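Local structure of enoyl-CoA hydratase EchA1 (Mycobacterium marinum, 3QXI) at residues B[17-30]-B[47-61]. The protein probably catalyses the reversible addition of water across the double bond of enoyl-CoA thioesters. Numbering follows the deposited sequence.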
loop_
_atom_site.group_PDB
_atom_site.type_symbol
_atom_site.label_atom_id
_atom_site.label_comp_id
_atom_site.label_asym_id
_atom_site.label_seq_id
_atom_site.Cartn_x
_atom_site.Cartn_y
_atom_site.Cartn_z
ATOM N N VAL B 17 -33.726 0.330 8.263
ATOM C CA VAL B 17 -32.849 -0.618 7.562
ATOM C C VAL B 17 -33.672 -1.876 7.275
ATOM O O VAL B 17 -34.337 -2.405 8.162
ATOM C CB VAL B 17 -31.576 -0.962 8.373
ATOM C CG1 VAL B 17 -30.827 -2.139 7.769
ATOM C CG2 VAL B 17 -30.642 0.251 8.454
ATOM N N LEU B 18 -33.654 -2.310 6.022
ATOM C CA LEU B 18 -34.340 -3.516 5.590
ATOM C C LEU B 18 -33.306 -4.629 5.526
ATOM O O LEU B 18 -32.147 -4.384 5.192
ATOM C CB LEU B 18 -34.979 -3.323 4.204
ATOM C CG LEU B 18 -35.943 -2.159 3.949
ATOM C CD1 LEU B 18 -36.189 -1.974 2.450
ATOM C CD2 LEU B 18 -37.273 -2.347 4.699
ATOM N N VAL B 19 -33.747 -5.844 5.824
ATOM C CA VAL B 19 -32.886 -7.010 5.873
ATOM C C VAL B 19 -33.634 -8.139 5.186
ATOM O O VAL B 19 -34.791 -8.403 5.485
ATOM C CB VAL B 19 -32.518 -7.426 7.344
ATOM C CG1 VAL B 19 -31.622 -8.657 7.374
ATOM C CG2 VAL B 19 -31.865 -6.278 8.117
ATOM N N GLU B 20 -32.975 -8.804 4.260
ATOM C CA GLU B 20 -33.611 -9.867 3.506
ATOM C C GLU B 20 -32.610 -10.965 3.188
ATOM O O GLU B 20 -31.463 -10.691 2.826
ATOM C CB GLU B 20 -34.199 -9.298 2.215
ATOM C CG GLU B 20 -34.711 -10.336 1.239
ATOM C CD GLU B 20 -34.961 -9.757 -0.131
ATOM O OE1 GLU B 20 -34.988 -8.511 -0.255
ATOM O OE2 GLU B 20 -35.135 -10.551 -1.078
ATOM N N GLN B 21 -33.048 -12.206 3.330
ATOM C CA GLN B 21 -32.199 -13.342 3.024
ATOM C C GLN B 21 -32.563 -13.897 1.656
ATOM O O GLN B 21 -33.734 -14.097 1.361
ATOM C CB GLN B 21 -32.350 -14.400 4.116
ATOM C CG GLN B 21 -31.507 -15.642 3.929
ATOM C CD GLN B 21 -31.571 -16.577 5.125
ATOM O OE1 GLN B 21 -32.107 -16.220 6.172
ATOM N NE2 GLN B 21 -31.004 -17.778 4.979
ATOM N N ARG B 22 -31.568 -14.091 0.796
ATOM C CA ARG B 22 -31.775 -14.846 -0.437
ATOM C C ARG B 22 -30.794 -15.987 -0.394
ATOM O O ARG B 22 -29.601 -15.779 -0.615
ATOM C CB ARG B 22 -31.533 -14.005 -1.698
ATOM C CG ARG B 22 -32.331 -12.730 -1.744
ATOM C CD ARG B 22 -32.440 -12.173 -3.148
ATOM N NE ARG B 22 -33.045 -10.846 -3.079
ATOM C CZ ARG B 22 -33.095 -9.970 -4.077
ATOM N NH1 ARG B 22 -32.580 -10.259 -5.270
ATOM N NH2 ARG B 22 -33.668 -8.792 -3.868
ATOM N N ASP B 23 -31.287 -17.187 -0.082
ATOM C CA ASP B 23 -30.419 -18.345 0.017
ATOM C C ASP B 23 -29.487 -18.176 1.210
ATOM O O ASP B 23 -29.957 -18.095 2.339
ATOM C CB ASP B 23 -29.599 -18.478 -1.261
ATOM C CG ASP B 23 -29.587 -19.871 -1.795
ATOM O OD1 ASP B 23 -29.472 -20.828 -0.980
ATOM O OD2 ASP B 23 -29.710 -19.992 -3.040
ATOM N N ARG B 24 -28.177 -18.121 0.967
ATOM C CA ARG B 24 -27.188 -17.969 2.053
ATOM C C ARG B 24 -26.598 -16.546 2.082
ATOM O O ARG B 24 -25.621 -16.274 2.758
ATOM C CB ARG B 24 -26.069 -19.013 1.937
ATOM C CG ARG B 24 -26.519 -20.474 1.775
ATOM C CD ARG B 24 -25.315 -21.405 1.787
ATOM N NE ARG B 24 -24.535 -21.215 3.011
ATOM C CZ ARG B 24 -24.807 -21.791 4.182
ATOM N NH1 ARG B 24 -25.832 -22.627 4.288
ATOM N NH2 ARG B 24 -24.061 -21.523 5.249
ATOM N N ILE B 25 -27.218 -15.635 1.359
ATOM C CA ILE B 25 -26.791 -14.258 1.354
ATOM C C ILE B 25 -27.759 -13.399 2.143
ATOM O O ILE B 25 -28.975 -13.489 1.956
ATOM C CB ILE B 25 -26.707 -13.737 -0.101
ATOM C CG1 ILE B 25 -25.740 -14.613 -0.912
ATOM C CG2 ILE B 25 -26.338 -12.229 -0.120
ATOM C CD1 ILE B 25 -25.875 -14.436 -2.405
ATOM N N LEU B 26 -27.229 -12.556 3.015
ATOM C CA LEU B 26 -28.048 -11.552 3.676
ATOM C C LEU B 26 -27.920 -10.200 2.989
ATOM O O LEU B 26 -26.816 -9.688 2.809
ATOM C CB LEU B 26 -27.664 -11.426 5.156
ATOM C CG LEU B 26 -28.686 -10.745 6.085
ATOM C CD1 LEU B 26 -29.899 -11.643 6.320
ATOM C CD2 LEU B 26 -28.027 -10.326 7.424
ATOM N N ILE B 27 -29.045 -9.624 2.596
ATOM C CA ILE B 27 -29.026 -8.328 1.954
ATOM C C ILE B 27 -29.533 -7.265 2.937
ATOM O O ILE B 27 -30.643 -7.360 3.444
ATOM C CB ILE B 27 -29.831 -8.344 0.626
ATOM C CG1 ILE B 27 -29.204 -9.362 -0.353
ATOM C CG2 ILE B 27 -29.937 -6.914 0.045
ATOM C CD1 ILE B 27 -30.004 -9.625 -1.581
ATOM N N ILE B 28 -28.693 -6.258 3.187
ATOM C CA ILE B 28 -28.917 -5.234 4.193
ATOM C C ILE B 28 -29.016 -3.862 3.510
ATOM O O ILE B 28 -28.021 -3.341 2.974
ATOM C CB ILE B 28 -27.732 -5.200 5.204
ATOM C CG1 ILE B 28 -27.483 -6.597 5.801
ATOM C CG2 ILE B 28 -27.985 -4.169 6.307
ATOM C CD1 ILE B 28 -26.135 -6.768 6.483
ATOM N N THR B 29 -30.208 -3.271 3.564
ATOM C CA THR B 29 -30.510 -2.050 2.828
ATOM C C THR B 29 -30.838 -0.893 3.763
ATOM O O THR B 29 -31.865 -0.926 4.456
ATOM C CB THR B 29 -31.720 -2.272 1.898
ATOM O OG1 THR B 29 -31.549 -3.501 1.160
ATOM C CG2 THR B 29 -31.931 -1.059 0.956
ATOM N N ILE B 30 -29.971 0.122 3.785
ATOM C CA ILE B 30 -30.270 1.383 4.452
ATOM C C ILE B 30 -31.456 2.011 3.712
ATOM O O ILE B 30 -31.421 2.153 2.494
ATOM C CB ILE B 30 -29.068 2.357 4.454
ATOM C CG1 ILE B 30 -27.773 1.684 4.968
ATOM C CG2 ILE B 30 -29.392 3.600 5.282
ATOM C CD1 ILE B 30 -26.484 2.533 4.680
ATOM N N LEU B 47 -27.931 -1.668 11.604
ATOM C CA LEU B 47 -26.748 -2.214 10.904
ATOM C C LEU B 47 -25.969 -3.149 11.831
ATOM O O LEU B 47 -25.650 -4.295 11.468
ATOM C CB LEU B 47 -25.845 -1.108 10.362
ATOM C CG LEU B 47 -26.342 -0.235 9.200
ATOM C CD1 LEU B 47 -25.248 0.745 8.772
ATOM C CD2 LEU B 47 -26.812 -1.072 8.010
ATOM N N ALA B 48 -25.726 -2.670 13.053
ATOM C CA ALA B 48 -25.119 -3.469 14.104
ATOM C C ALA B 48 -25.822 -4.812 14.274
ATOM O O ALA B 48 -25.158 -5.845 14.263
ATOM C CB ALA B 48 -25.075 -2.698 15.428
ATOM N N ASP B 49 -27.152 -4.804 14.400
ATOM C CA ASP B 49 -27.907 -6.040 14.596
ATOM C C ASP B 49 -27.850 -6.926 13.358
ATOM O O ASP B 49 -27.834 -8.145 13.468
ATOM C CB ASP B 49 -29.378 -5.752 14.944
ATOM C CG ASP B 49 -29.534 -4.946 16.237
ATOM O OD1 ASP B 49 -28.685 -5.103 17.153
ATOM O OD2 ASP B 49 -30.507 -4.152 16.332
ATOM N N ALA B 50 -27.844 -6.317 12.176
ATOM C CA ALA B 50 -27.769 -7.120 10.970
ATOM C C ALA B 50 -26.445 -7.890 10.837
ATOM O O ALA B 50 -26.446 -9.047 10.395
ATOM C CB ALA B 50 -28.062 -6.276 9.727
ATOM N N MET B 51 -25.336 -7.253 11.223
ATOM C CA MET B 51 -24.020 -7.918 11.200
ATOM C C MET B 51 -23.930 -9.061 12.225
ATOM O O MET B 51 -23.388 -10.131 11.919
ATOM C CB MET B 51 -22.864 -6.919 11.413
ATOM C CG MET B 51 -22.757 -5.775 10.359
ATOM S SD MET B 51 -22.910 -6.253 8.606
ATOM C CE MET B 51 -23.264 -4.696 7.796
ATOM N N ASP B 52 -24.443 -8.811 13.440
ATOM C CA ASP B 52 -24.642 -9.861 14.432
ATOM C C ASP B 52 -25.434 -11.038 13.840
ATOM O O ASP B 52 -25.014 -12.197 13.941
ATOM C CB ASP B 52 -25.377 -9.318 15.673
ATOM C CG ASP B 52 -24.514 -8.370 16.506
ATOM O OD1 ASP B 52 -23.295 -8.291 16.269
ATOM O OD2 ASP B 52 -25.066 -7.692 17.400
ATOM N N ARG B 53 -26.571 -10.733 13.228
ATOM C CA ARG B 53 -27.392 -11.771 12.611
ATOM C C ARG B 53 -26.552 -12.570 11.598
ATOM O O ARG B 53 -26.504 -13.806 11.648
ATOM C CB ARG B 53 -28.641 -11.180 11.943
ATOM C CG ARG B 53 -29.315 -12.170 10.997
ATOM C CD ARG B 53 -30.822 -11.976 10.810
ATOM N NE ARG B 53 -31.338 -13.014 9.903
ATOM C CZ ARG B 53 -32.462 -12.934 9.188
ATOM N NH1 ARG B 53 -33.251 -11.861 9.256
ATOM N NH2 ARG B 53 -32.802 -13.945 8.390
ATOM N N LEU B 54 -25.862 -11.846 10.718
ATOM C CA LEU B 54 -25.058 -12.446 9.653
ATOM C C LEU B 54 -24.039 -13.440 10.223
ATOM O O LEU B 54 -23.943 -14.591 9.753
ATOM C CB LEU B 54 -24.373 -11.350 8.818
ATOM C CG LEU B 54 -23.186 -11.799 7.945
ATOM C CD1 LEU B 54 -23.651 -12.701 6.783
ATOM C CD2 LEU B 54 -22.332 -10.609 7.453
ATOM N N ASP B 55 -23.294 -12.978 11.231
ATOM C CA ASP B 55 -22.291 -13.803 11.899
ATOM C C ASP B 55 -22.824 -15.008 12.653
ATOM O O ASP B 55 -22.223 -16.079 12.603
ATOM C CB ASP B 55 -21.365 -12.949 12.773
ATOM C CG ASP B 55 -20.298 -12.248 11.943
ATOM O OD1 ASP B 55 -20.184 -12.630 10.766
ATOM O OD2 ASP B 55 -19.584 -11.337 12.448
ATOM N N ALA B 56 -23.977 -14.847 13.298
ATOM C CA ALA B 56 -24.556 -15.889 14.151
ATOM C C ALA B 56 -25.317 -16.977 13.365
ATOM O O ALA B 56 -25.389 -18.128 13.805
ATOM C CB ALA B 56 -25.462 -15.245 15.217
ATOM N N ASP B 57 -25.860 -16.633 12.197
ATOM C CA ASP B 57 -26.812 -17.513 11.513
ATOM C C ASP B 57 -26.067 -18.516 10.629
ATOM O O ASP B 57 -25.521 -18.152 9.589
ATOM C CB ASP B 57 -27.826 -16.674 10.721
ATOM C CG ASP B 57 -28.976 -17.493 10.145
ATOM O OD1 ASP B 57 -30.067 -16.902 9.989
ATOM O OD2 ASP B 57 -28.808 -18.692 9.827
ATOM N N ALA B 58 -26.061 -19.778 11.045
ATOM C CA ALA B 58 -25.340 -20.830 10.331
ATOM C C ALA B 58 -25.822 -21.049 8.880
ATOM O O ALA B 58 -25.092 -21.595 8.045
ATOM C CB ALA B 58 -25.394 -22.133 11.116
ATOM N N GLY B 59 -27.036 -20.597 8.580
ATOM C CA GLY B 59 -27.554 -20.654 7.221
ATOM C C GLY B 59 -27.070 -19.553 6.291
ATOM O O GLY B 59 -27.454 -19.549 5.127
ATOM N N LEU B 60 -26.235 -18.628 6.787
ATOM C CA LEU B 60 -25.711 -17.513 5.989
ATOM C C LEU B 60 -24.196 -17.605 5.770
ATOM O O LEU B 60 -23.444 -17.989 6.689
ATOM C CB LEU B 60 -26.016 -16.165 6.658
ATOM C CG LEU B 60 -27.478 -15.748 6.846
ATOM C CD1 LEU B 60 -27.559 -14.523 7.748
ATOM C CD2 LEU B 60 -28.162 -15.472 5.542
ATOM N N SER B 61 -23.756 -17.228 4.570
ATOM C CA SER B 61 -22.321 -17.191 4.242
ATOM C C SER B 61 -21.717 -15.806 3.946
ATOM O O SER B 61 -20.545 -15.576 4.224
ATOM C CB SER B 61 -22.025 -18.140 3.086
ATOM O OG SER B 61 -22.268 -19.471 3.468
HETATM O O HOH W 1 -30.908 -19.242 8.059
HETATM O O HOH W 2 -29.660 -21.019 4.201
#
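Ile-28 and Leu-26 of strand 25-30 lie against Ala-50, Leu-47 and Leu-54 of helix 47-56 in the crotonase fold, within the beta-alpha-beta unit formed by strand 25-30, helix 41-56 and strand 62-67. Strand 25-30 and the helix run antiparallel at 178°, their axes 9.8 Å apart, as the crossover requires, and the hairpin partner 17-22 extends the sheet over the helix. The two branches of Ile-28 divide the work: CG2, beside the carbonyl carbon, meets Leu-47 CD2 at 3.7 Å, whereas CG1, beside the backbone N (chi1 -54°), carries CD1 to Ala-50 CB and Met-51 CE. Met-51 starts away from the strands, and its chain folds back to bring CE to them. Leu-26 also forks, with CD2 reaching Leu-54 CB and Leu-26 CD1 over the centre of the Arg-53 guanidinium, 4.0 Å above its plane. That group also passes Val-19 CG1; its NH2 makes a weak bond to Gln-21 OE1, with the amide and guanidinium planes 69° apart. Gln-21 NE2 donates to Asp-23 O at 2.9 Å, while Leu-60 CD2 packs against Gln-21 CD.

Beyond the helix, an Asx turn (Gly-59 N to Asp-57 OD2) opens the type I turn that leads to Leu-60. Against it rests Arg-24 from the type II' hairpin turn. Bent at chi3, its chain lays one guanidinium face over Gly-59 O. Arg-24 NH2 donates to Ala-58 O at 3.0 Å, and Ser-61 N returns a nearly straight bond to Arg-24 O. Ser-61 OG lies in the guanidinium plane, and Arg-24 grips it side-on, NE at 2.9 Å and NH2 at 3.3 Å both donating to Ser-61 OG.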